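Local coordinates for glyceraldehyde-3-phosphate dehydrogenase (PDB 1B7G), which oxidises and phosphorylates D-glyceraldehyde 3-phosphate to 1,3-bisphosphoglycerate in glycolysis, using NADP in marked preference to NAD, at residues I148-K153 against S238-T243; V231-I236 against D283-K288; A32-N37 against Y51-S56. The protein carries 1 engineered substitution. All blocks are in the same frame, centred on the assembly; numbering follows the deposited sequence.

Interaction 1: I148-K153 against S238-T243; sequences ICTVNK and SVLENT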
loop_
_atom_site.group_PDB
_atom_site.type_symbol
_atom_site.label_atom_id
_atom_site.label_comp_id
_atom_site.label_asym_id
_atom_site.label_seq_id
_atom_site.Cartn_x
_atom_site.Cartn_y
_atom_site.Cartn_z
ATOM N N ILE A 148 -21.693 11.396 -13.787
ATOM C CA ILE A 148 -22.855 11.805 -14.590
ATOM C C ILE A 148 -24.097 12.088 -13.734
ATOM O O ILE A 148 -24.739 13.144 -13.875
ATOM C CB ILE A 148 -23.214 10.736 -15.634
ATOM C CG1 ILE A 148 -22.128 10.433 -16.667
ATOM C CG2 ILE A 148 -24.500 11.169 -16.358
ATOM C CD1 ILE A 148 -22.390 9.146 -17.442
ATOM N N CYS A 149 -24.450 11.213 -12.795
ATOM C CA CYS A 149 -25.639 11.507 -11.938
ATOM C C CYS A 149 -25.424 12.686 -11.032
ATOM O O CYS A 149 -26.305 13.577 -10.953
ATOM C CB CYS A 149 -26.113 10.265 -11.215
ATOM S SG CYS A 149 -26.595 8.921 -12.273
ATOM N N THR A 150 -24.193 12.982 -10.597
ATOM C CA THR A 150 -23.910 14.199 -9.868
ATOM C C THR A 150 -23.960 15.453 -10.750
ATOM O O THR A 150 -24.560 16.463 -10.309
ATOM C CB THR A 150 -22.530 14.170 -9.169
ATOM O OG1 THR A 150 -22.501 13.003 -8.332
ATOM C CG2 THR A 150 -22.244 15.431 -8.392
ATOM N N VAL A 151 -23.349 15.468 -11.926
ATOM C CA VAL A 151 -23.319 16.653 -12.784
ATOM C C VAL A 151 -24.721 17.042 -13.251
ATOM O O VAL A 151 -25.035 18.225 -13.414
ATOM C CB VAL A 151 -22.382 16.502 -13.991
ATOM C CG1 VAL A 151 -22.575 17.581 -15.042
ATOM C CG2 VAL A 151 -20.890 16.570 -13.508
ATOM N N ASN A 152 -25.554 16.055 -13.477
ATOM C CA ASN A 152 -26.928 16.069 -13.878
ATOM C C ASN A 152 -27.780 16.904 -12.949
ATOM O O ASN A 152 -28.705 17.553 -13.407
ATOM C CB ASN A 152 -27.480 14.638 -14.036
ATOM C CG ASN A 152 -28.747 14.539 -14.851
ATOM O OD1 ASN A 152 -28.811 14.680 -16.086
ATOM N ND2 ASN A 152 -29.846 14.244 -14.149
ATOM N N LYS A 153 -27.392 17.069 -11.688
ATOM C CA LYS A 153 -28.064 17.979 -10.783
ATOM C C LYS A 153 -27.872 19.441 -11.169
ATOM O O LYS A 153 -28.656 20.321 -10.768
ATOM C CB LYS A 153 -27.541 17.770 -9.368
ATOM C CG LYS A 153 -27.855 16.408 -8.776
ATOM C CD LYS A 153 -27.402 16.335 -7.304
ATOM C CE LYS A 153 -27.409 14.890 -6.827
ATOM N NZ LYS A 153 -27.601 14.738 -5.363
ATOM N N SER A 238 -19.004 23.312 -7.417
ATOM C CA SER A 238 -19.674 23.161 -6.112
ATOM C C SER A 238 -20.333 21.826 -5.966
ATOM O O SER A 238 -20.213 21.225 -4.868
ATOM C CB SER A 238 -20.622 24.346 -5.874
ATOM O OG SER A 238 -21.695 23.940 -5.057
ATOM N N VAL A 239 -20.944 21.189 -6.982
ATOM C CA VAL A 239 -21.504 19.872 -6.702
ATOM C C VAL A 239 -20.365 18.857 -6.563
ATOM O O VAL A 239 -20.420 17.942 -5.743
ATOM C CB VAL A 239 -22.520 19.275 -7.668
ATOM C CG1 VAL A 239 -23.881 19.934 -7.547
ATOM C CG2 VAL A 239 -22.063 19.293 -9.122
ATOM N N LEU A 240 -19.343 19.012 -7.405
ATOM C CA LEU A 240 -18.245 18.029 -7.377
ATOM C C LEU A 240 -17.515 18.075 -6.058
ATOM O O LEU A 240 -16.994 17.057 -5.615
ATOM C CB LEU A 240 -17.298 18.241 -8.588
ATOM C CG LEU A 240 -17.899 17.919 -9.935
ATOM C CD1 LEU A 240 -16.900 18.117 -11.098
ATOM C CD2 LEU A 240 -18.466 16.507 -9.999
ATOM N N GLU A 241 -17.481 19.219 -5.385
ATOM C CA GLU A 241 -16.852 19.405 -4.109
ATOM C C GLU A 241 -17.683 18.992 -2.905
ATOM O O GLU A 241 -17.153 18.922 -1.801
ATOM C CB GLU A 241 -16.469 20.900 -3.932
ATOM C CG GLU A 241 -15.378 21.112 -2.901
ATOM C CD GLU A 241 -14.877 22.553 -2.870
ATOM O OE1 GLU A 241 -15.104 23.265 -3.873
ATOM O OE2 GLU A 241 -14.246 22.944 -1.851
ATOM N N ASN A 242 -18.938 18.601 -3.086
ATOM C CA ASN A 242 -19.851 18.288 -1.993
ATOM C C ASN A 242 -20.631 17.017 -2.192
ATOM O O ASN A 242 -21.839 16.914 -1.900
ATOM C CB ASN A 242 -20.852 19.475 -1.892
ATOM C CG ASN A 242 -20.155 20.644 -1.221
ATOM O OD1 ASN A 242 -19.938 20.536 -0.010
ATOM N ND2 ASN A 242 -19.752 21.660 -1.986
ATOM N N THR A 243 -19.976 15.980 -2.713
ATOM C CA THR A 243 -20.686 14.715 -2.959
ATOM C C THR A 243 -19.843 13.565 -2.472
ATOM O O THR A 243 -18.764 13.253 -3.059
ATOM C CB THR A 243 -20.968 14.525 -4.468
ATOM O OG1 THR A 243 -21.635 15.655 -5.013
ATOM C CG2 THR A 243 -21.736 13.264 -4.779
HETATM O O HOH W 1 -24.574 15.423 -5.084
#
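With the methyl CG2 anti to the backbone N in both T150 (chi1 -55°) and T243 (chi1 -53°), and each hydroxyl beside its own N, each end presents a methyl and a hydroxyl to the other, and the two threonines meet tip to tip. T150 CG2 rests 3.4 Å from T243 OG1, and T150 OG1 lies 3.6 Å from T243 CG2. No hydrogen bond joins the two segments; each hydroxyl bonds a carbonyl on its own side. T150 OG1 bonds to the carbonyl of R146 one helical turn back, while T243 OG1 donates to V239 O at 2.7 Å, the hydroxyl lying 31° out of the carbonyl plane. N242 N reaches the same oxygen from the opposite face, so V239 O, at the C-terminal end of helix 233-241, is gripped twice by the residues that leave the helix. The contact sets the last turns of helix 139-152 against those of helix 233-241 in the C-terminal catalytic domain of GAPDH, where helices pack against a mixed sheet; I246 of strand 246-249 also touches T150. The V239 side chain passes alongside that of T150, the two running opposite ways, with V239 CB 3.9 Å from T150 CG2. Deeper in, L240 CD2 lies 4.3 Å from V151 CG2, and the leucine continues onto I280 of strand 278-288. On the outer side a single water bridges the helix ends, accepting from K153 NZ and donating to T243 OG1 at 2.9 Å. With an alanine here instead of T243, V239 O would probably have one donor fewer, the water would lose its acceptor and a gap would face T150. On the far side of helix 139-152, C149 is tied to C123 by a disulfide.

Interaction 2: V231-I236 against D283-K288; sequences VEKKDI and DSIYVK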
loop_
_atom_site.group_PDB
_atom_site.type_symbol
_atom_site.label_atom_id
_atom_site.label_comp_id
_atom_site.label_asym_id
_atom_site.label_seq_id
_atom_site.Cartn_x
_atom_site.Cartn_y
_atom_site.Cartn_z
ATOM N N VAL A 231 -23.910 26.452 -18.308
ATOM C CA VAL A 231 -23.768 26.536 -16.863
ATOM C C VAL A 231 -22.518 27.322 -16.481
ATOM O O VAL A 231 -21.633 27.521 -17.309
ATOM C CB VAL A 231 -23.676 25.166 -16.152
ATOM C CG1 VAL A 231 -24.883 24.283 -16.397
ATOM C CG2 VAL A 231 -22.400 24.429 -16.516
ATOM N N GLU A 232 -22.395 27.534 -15.172
ATOM C CA GLU A 232 -21.196 28.189 -14.638
ATOM C C GLU A 232 -20.266 27.163 -14.007
ATOM O O GLU A 232 -20.714 26.245 -13.307
ATOM C CB GLU A 232 -21.639 29.206 -13.581
ATOM C CG GLU A 232 -22.251 30.472 -14.154
ATOM C CD GLU A 232 -21.197 31.472 -14.590
ATOM O OE1 GLU A 232 -19.996 31.113 -14.596
ATOM O OE2 GLU A 232 -21.569 32.617 -14.924
ATOM N N LYS A 233 -18.961 27.326 -14.187
ATOM C CA LYS A 233 -17.990 26.425 -13.585
ATOM C C LYS A 233 -18.209 26.280 -12.081
ATOM O O LYS A 233 -18.218 25.176 -11.540
ATOM C CB LYS A 233 -16.554 26.926 -13.799
ATOM C CG LYS A 233 -15.520 25.972 -13.187
ATOM C CD LYS A 233 -14.193 26.699 -13.006
ATOM C CE LYS A 233 -13.034 25.896 -13.572
ATOM N NZ LYS A 233 -12.251 26.719 -14.547
ATOM N N LYS A 234 -18.398 27.408 -11.399
ATOM C CA LYS A 234 -18.647 27.438 -9.973
ATOM C C LYS A 234 -19.769 26.483 -9.565
ATOM O O LYS A 234 -19.680 25.887 -8.485
ATOM C CB LYS A 234 -18.958 28.856 -9.487
ATOM C CG LYS A 234 -20.177 29.477 -10.174
ATOM C CD LYS A 234 -20.409 30.904 -9.691
ATOM C CE LYS A 234 -21.084 31.743 -10.769
ATOM N NZ LYS A 234 -21.127 33.186 -10.397
ATOM N N ASP A 235 -20.801 26.319 -10.372
ATOM C CA ASP A 235 -21.860 25.359 -10.033
ATOM C C ASP A 235 -21.438 23.912 -10.234
ATOM O O ASP A 235 -21.777 23.061 -9.395
ATOM C CB ASP A 235 -23.132 25.699 -10.827
ATOM C CG ASP A 235 -23.694 27.022 -10.272
ATOM O OD1 ASP A 235 -23.347 27.365 -9.113
ATOM O OD2 ASP A 235 -24.452 27.679 -10.990
ATOM N N ILE A 236 -20.628 23.637 -11.255
ATOM C CA ILE A 236 -20.137 22.258 -11.464
ATOM C C ILE A 236 -19.184 21.871 -10.341
ATOM O O ILE A 236 -19.184 20.797 -9.763
ATOM C CB ILE A 236 -19.344 22.215 -12.792
ATOM C CG1 ILE A 236 -20.291 22.499 -13.964
ATOM C CG2 ILE A 236 -18.615 20.901 -12.983
ATOM C CD1 ILE A 236 -21.511 21.602 -13.989
ATOM N N ASP A 283 -7.978 21.060 -11.365
ATOM C CA ASP A 283 -7.477 21.932 -12.420
ATOM C C ASP A 283 -7.954 21.461 -13.789
ATOM O O ASP A 283 -7.851 22.257 -14.725
ATOM C CB ASP A 283 -5.934 21.920 -12.430
ATOM C CG ASP A 283 -5.324 22.786 -11.359
ATOM O OD1 ASP A 283 -6.053 23.336 -10.508
ATOM O OD2 ASP A 283 -4.081 22.938 -11.342
ATOM N N SER A 284 -8.464 20.239 -13.893
ATOM C CA SER A 284 -8.952 19.672 -15.113
ATOM C C SER A 284 -10.405 20.199 -15.498
ATOM O O SER A 284 -10.768 20.045 -16.647
ATOM C CB SER A 284 -8.968 18.163 -15.156
ATOM O OG SER A 284 -10.091 17.582 -14.545
ATOM N N ILE A 285 -11.160 20.576 -14.488
ATOM C CA ILE A 285 -12.531 20.985 -14.651
ATOM C C ILE A 285 -12.664 22.192 -15.562
ATOM O O ILE A 285 -12.461 23.340 -15.192
ATOM C CB ILE A 285 -13.249 21.214 -13.311
ATOM C CG1 ILE A 285 -13.254 19.892 -12.499
ATOM C CG2 ILE A 285 -14.684 21.673 -13.614
ATOM C CD1 ILE A 285 -13.742 20.153 -11.043
ATOM N N TYR A 286 -13.109 21.892 -16.778
ATOM C CA TYR A 286 -13.301 22.899 -17.822
ATOM C C TYR A 286 -14.769 23.057 -18.195
ATOM O O TYR A 286 -15.394 22.143 -18.731
ATOM C CB TYR A 286 -12.449 22.482 -19.008
ATOM C CG TYR A 286 -12.590 23.292 -20.267
ATOM C CD1 TYR A 286 -13.715 23.212 -21.083
ATOM C CD2 TYR A 286 -11.565 24.135 -20.661
ATOM C CE1 TYR A 286 -13.823 23.967 -22.243
ATOM C CE2 TYR A 286 -11.656 24.890 -21.819
ATOM C CZ TYR A 286 -12.778 24.795 -22.604
ATOM O OH TYR A 286 -12.839 25.562 -23.747
ATOM N N VAL A 287 -15.336 24.220 -17.892
ATOM C CA VAL A 287 -16.727 24.516 -18.165
ATOM C C VAL A 287 -16.819 25.718 -19.101
ATOM O O VAL A 287 -16.274 26.781 -18.811
ATOM C CB VAL A 287 -17.493 24.825 -16.864
ATOM C CG1 VAL A 287 -18.967 25.033 -17.177
ATOM C CG2 VAL A 287 -17.257 23.735 -15.819
ATOM N N LYS A 288 -17.424 25.476 -20.256
ATOM C CA LYS A 288 -17.699 26.542 -21.202
ATOM C C LYS A 288 -19.087 26.368 -21.822
ATOM O O LYS A 288 -19.301 25.516 -22.679
ATOM C CB LYS A 288 -16.673 26.687 -22.321
ATOM C CG LYS A 288 -16.849 28.043 -23.023
ATOM C CD LYS A 288 -15.944 28.191 -24.231
ATOM C CE LYS A 288 -15.895 29.673 -24.632
ATOM N NZ LYS A 288 -15.749 29.822 -26.109
HETATM O O HOH W 2 -13.340 26.618 -17.846
HETATM O O HOH W 3 -10.120 25.364 -16.006
#
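V231 opens the contact with a methyl-to-methyl approach, its CG2 lying 3.5 Å from V287 CG1 as the two side chains cross at about a right angle. A backbone hydrogen bond to D289 also ties V231 to the chain just beyond strand 278-288. E232, at the N-cap position, has its CB directed away from the strand, although its carbonyl carbon still touches V287 CG1. K233 follows, at the first turn of helix 233-241, and lies across V287: its CA is 3.6 Å from V287 CG2 and its CB 3.8 Å from V287 CB. With CG anti to the backbone N (chi1 -179°) and bends at chi3 and chi4, the lysine chain runs on until CE sits 3.1 Å from I285 O. The ammonium does not bond that carbonyl directly; a water takes a hydrogen bond from NZ at 2.9 Å and gives one to I285 O. A second water, held weakly by NZ, donates to V287 O. I236 points to the sheet and spans I285 and V287, CG1 reaching V287 CG2 at 3.8 Å and CG2 reaching I285 CG2 at 4.1 Å. Aliphatic contacts thus lie inward and water-mediated ones at the solvent side, where K233 is exposed: a helix laid over the sheet, touching I285 and V287, in the alpha/beta layering of the GAPDH C-terminal domain.

Interaction 3: A32-N37 against Y51-S56; sequences AKTSPN and YVPQQS. Engineered in segment 51-56: V52 (natural residue Leu). With SO4 (sulfate ion), chain E.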
loop_
_atom_site.group_PDB
_atom_site.type_symbol
_atom_site.label_atom_id
_atom_site.label_comp_id
_atom_site.label_asym_id
_atom_site.label_seq_id
_atom_site.Cartn_x
_atom_site.Cartn_y
_atom_site.Cartn_z
ATOM N N ALA A 32 -16.333 -17.623 0.337
ATOM C CA ALA A 32 -16.075 -18.814 -0.472
ATOM C C ALA A 32 -14.843 -18.618 -1.357
ATOM O O ALA A 32 -14.645 -17.545 -1.954
ATOM C CB ALA A 32 -17.314 -19.160 -1.265
ATOM N N LYS A 33 -14.017 -19.658 -1.430
ATOM C CA LYS A 33 -12.732 -19.563 -2.146
ATOM C C LYS A 33 -12.269 -20.918 -2.655
ATOM O O LYS A 33 -12.609 -21.928 -2.021
ATOM C CB LYS A 33 -11.718 -19.031 -1.129
ATOM C CG LYS A 33 -10.285 -19.025 -1.607
ATOM C CD LYS A 33 -9.887 -17.734 -2.276
ATOM C CE LYS A 33 -8.377 -17.694 -2.536
ATOM N NZ LYS A 33 -8.021 -16.535 -3.397
ATOM N N THR A 34 -11.545 -20.994 -3.767
ATOM C CA THR A 34 -11.125 -22.286 -4.288
ATOM C C THR A 34 -9.715 -22.697 -3.889
ATOM O O THR A 34 -9.498 -23.887 -3.607
ATOM C CB THR A 34 -11.245 -22.372 -5.824
ATOM O OG1 THR A 34 -12.611 -22.210 -6.198
ATOM C CG2 THR A 34 -10.788 -23.738 -6.313
ATOM N N SER A 35 -8.757 -21.805 -3.853
ATOM C CA SER A 35 -7.380 -22.096 -3.528
ATOM C C SER A 35 -6.963 -21.568 -2.160
ATOM O O SER A 35 -7.247 -20.432 -1.802
ATOM C CB SER A 35 -6.424 -21.447 -4.558
ATOM O OG SER A 35 -6.999 -21.512 -5.844
ATOM N N PRO A 36 -6.170 -22.358 -1.439
ATOM C CA PRO A 36 -5.688 -21.994 -0.123
ATOM C C PRO A 36 -4.413 -21.175 -0.164
ATOM O O PRO A 36 -3.394 -21.549 0.427
ATOM C CB PRO A 36 -5.441 -23.355 0.522
ATOM C CG PRO A 36 -5.032 -24.233 -0.607
ATOM C CD PRO A 36 -5.818 -23.753 -1.808
ATOM N N ASN A 37 -4.464 -20.020 -0.815
ATOM C CA ASN A 37 -3.308 -19.125 -0.909
ATOM C C ASN A 37 -3.185 -18.237 0.311
ATOM O O ASN A 37 -3.949 -18.449 1.277
ATOM C CB ASN A 37 -3.423 -18.336 -2.213
ATOM C CG ASN A 37 -4.371 -17.168 -2.114
ATOM O OD1 ASN A 37 -5.382 -17.227 -1.406
ATOM N ND2 ASN A 37 -3.990 -16.077 -2.782
ATOM N N TYR A 51 -15.556 -21.384 3.122
ATOM C CA TYR A 51 -16.317 -22.447 2.494
ATOM C C TYR A 51 -15.720 -22.692 1.106
ATOM O O TYR A 51 -15.221 -21.736 0.492
ATOM C CB TYR A 51 -17.770 -22.080 2.411
ATOM C CG TYR A 51 -18.471 -21.861 3.738
ATOM C CD1 TYR A 51 -18.232 -20.753 4.516
ATOM C CD2 TYR A 51 -19.428 -22.784 4.174
ATOM C CE1 TYR A 51 -18.893 -20.568 5.722
ATOM C CE2 TYR A 51 -20.113 -22.594 5.368
ATOM C CZ TYR A 51 -19.837 -21.489 6.140
ATOM O OH TYR A 51 -20.507 -21.282 7.335
ATOM N N VAL A 52 -15.676 -23.930 0.674
ATOM C CA VAL A 52 -14.988 -24.324 -0.551
ATOM C C VAL A 52 -15.869 -25.220 -1.410
ATOM O O VAL A 52 -16.572 -26.067 -0.858
ATOM C CB VAL A 52 -13.733 -25.139 -0.175
ATOM C CG1 VAL A 52 -13.064 -25.707 -1.445
ATOM C CG2 VAL A 52 -12.697 -24.301 0.572
ATOM N N PRO A 53 -15.781 -25.109 -2.734
ATOM C CA PRO A 53 -16.548 -25.963 -3.620
ATOM C C PRO A 53 -16.241 -27.427 -3.340
ATOM O O PRO A 53 -15.081 -27.817 -3.274
ATOM C CB PRO A 53 -16.101 -25.586 -5.029
ATOM C CG PRO A 53 -15.457 -24.257 -4.888
ATOM C CD PRO A 53 -14.949 -24.146 -3.476
ATOM N N GLN A 54 -17.284 -28.217 -3.189
ATOM C CA GLN A 54 -17.225 -29.649 -2.947
ATOM C C GLN A 54 -16.030 -30.345 -3.571
ATOM O O GLN A 54 -15.225 -30.989 -2.885
ATOM C CB GLN A 54 -18.530 -30.243 -3.485
ATOM C CG GLN A 54 -18.810 -31.699 -3.212
ATOM C CD GLN A 54 -20.130 -32.102 -3.866
ATOM O OE1 GLN A 54 -21.050 -31.279 -3.923
ATOM N NE2 GLN A 54 -20.209 -33.331 -4.357
ATOM N N GLN A 55 -15.816 -30.156 -4.870
ATOM C CA GLN A 55 -14.726 -30.776 -5.590
ATOM C C GLN A 55 -13.356 -30.241 -5.253
ATOM O O GLN A 55 -12.352 -30.773 -5.758
ATOM C CB GLN A 55 -14.986 -30.634 -7.107
ATOM C CG GLN A 55 -16.325 -31.242 -7.501
ATOM C CD GLN A 55 -16.672 -31.017 -8.955
ATOM O OE1 GLN A 55 -15.794 -30.901 -9.812
ATOM N NE2 GLN A 55 -17.970 -30.958 -9.244
ATOM N N SER A 56 -13.251 -29.184 -4.456
ATOM C CA SER A 56 -11.937 -28.656 -4.105
ATOM C C SER A 56 -11.631 -28.861 -2.634
ATOM O O SER A 56 -10.490 -28.697 -2.208
ATOM C CB SER A 56 -11.878 -27.170 -4.490
ATOM O OG SER A 56 -12.442 -27.011 -5.780
HETATM S S SO4 E . -9.054 -18.938 -6.340
HETATM O O1 SO4 E . -9.401 -19.244 -4.918
HETATM O O2 SO4 E . -7.814 -18.087 -6.380
HETATM O O3 SO4 E . -10.178 -18.191 -6.982
HETATM O O4 SO4 E . -8.808 -20.204 -7.100
#
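Sulfate O1 is gripped by two successive backbone amides, S35 N at 2.8 Å and T34 N at 3.0 Å, just past the end of strand 26-32. S35 OG holds a second oxygen, O4, at 2.6 Å. Bent at chi2 (91°), the K33 chain lies alongside the anion, and its NZ adds a weak bond to O2 as well as a long, weak ion pair with E39. Across to the 51-56 segment, K33 N donates to Y51 O at 3.1 Å, nearly along the C=O axis, and A32 CA brings a CH to that same oxygen; A32 and Y51 form a parallel bridge at the sheet edge. Beyond it the two segments touch through V52, T34, P53 and S56: the engineered V52 sets CG2 3.5 Å from the K33 carbonyl oxygen, the T34 side chain crosses that of P53 at about a right angle, OG1 nearest CG, and T34 CG2 meets S56 OG at 3.7 Å. Paired amides, a hydroxyl and a lysine after the second strand of a Rossmann fold form a cradle for an anion here. The sulfate probably comes from the crystallisation liquor, but its site is consistent with binding the 2'-phosphate of NADP, the preferred cofactor.

Overall arrangement
Interactions 1 and 2 share helix 233-241 in the C-terminal domain and touch, L240 meeting I285 and V151 meeting I236, so a neighbouring helix holds it near its end and a strand near its start. Interaction 1 is the more buried; interaction 2 is partly buried, with lysine and water at its margin. Neither has a direct hydrogen bond across its segments. Interaction 3 lies on the opposite side of the chain's centre, about 42 and 50 Å from interactions 1 and 2 between centres. There, in the nucleotide-binding domain, a backbone bond joins the ends of two neighbouring parallel strands, and the loops after them carry the rest, polar groups gathering round an anion; the other two contacts are mainly apolar.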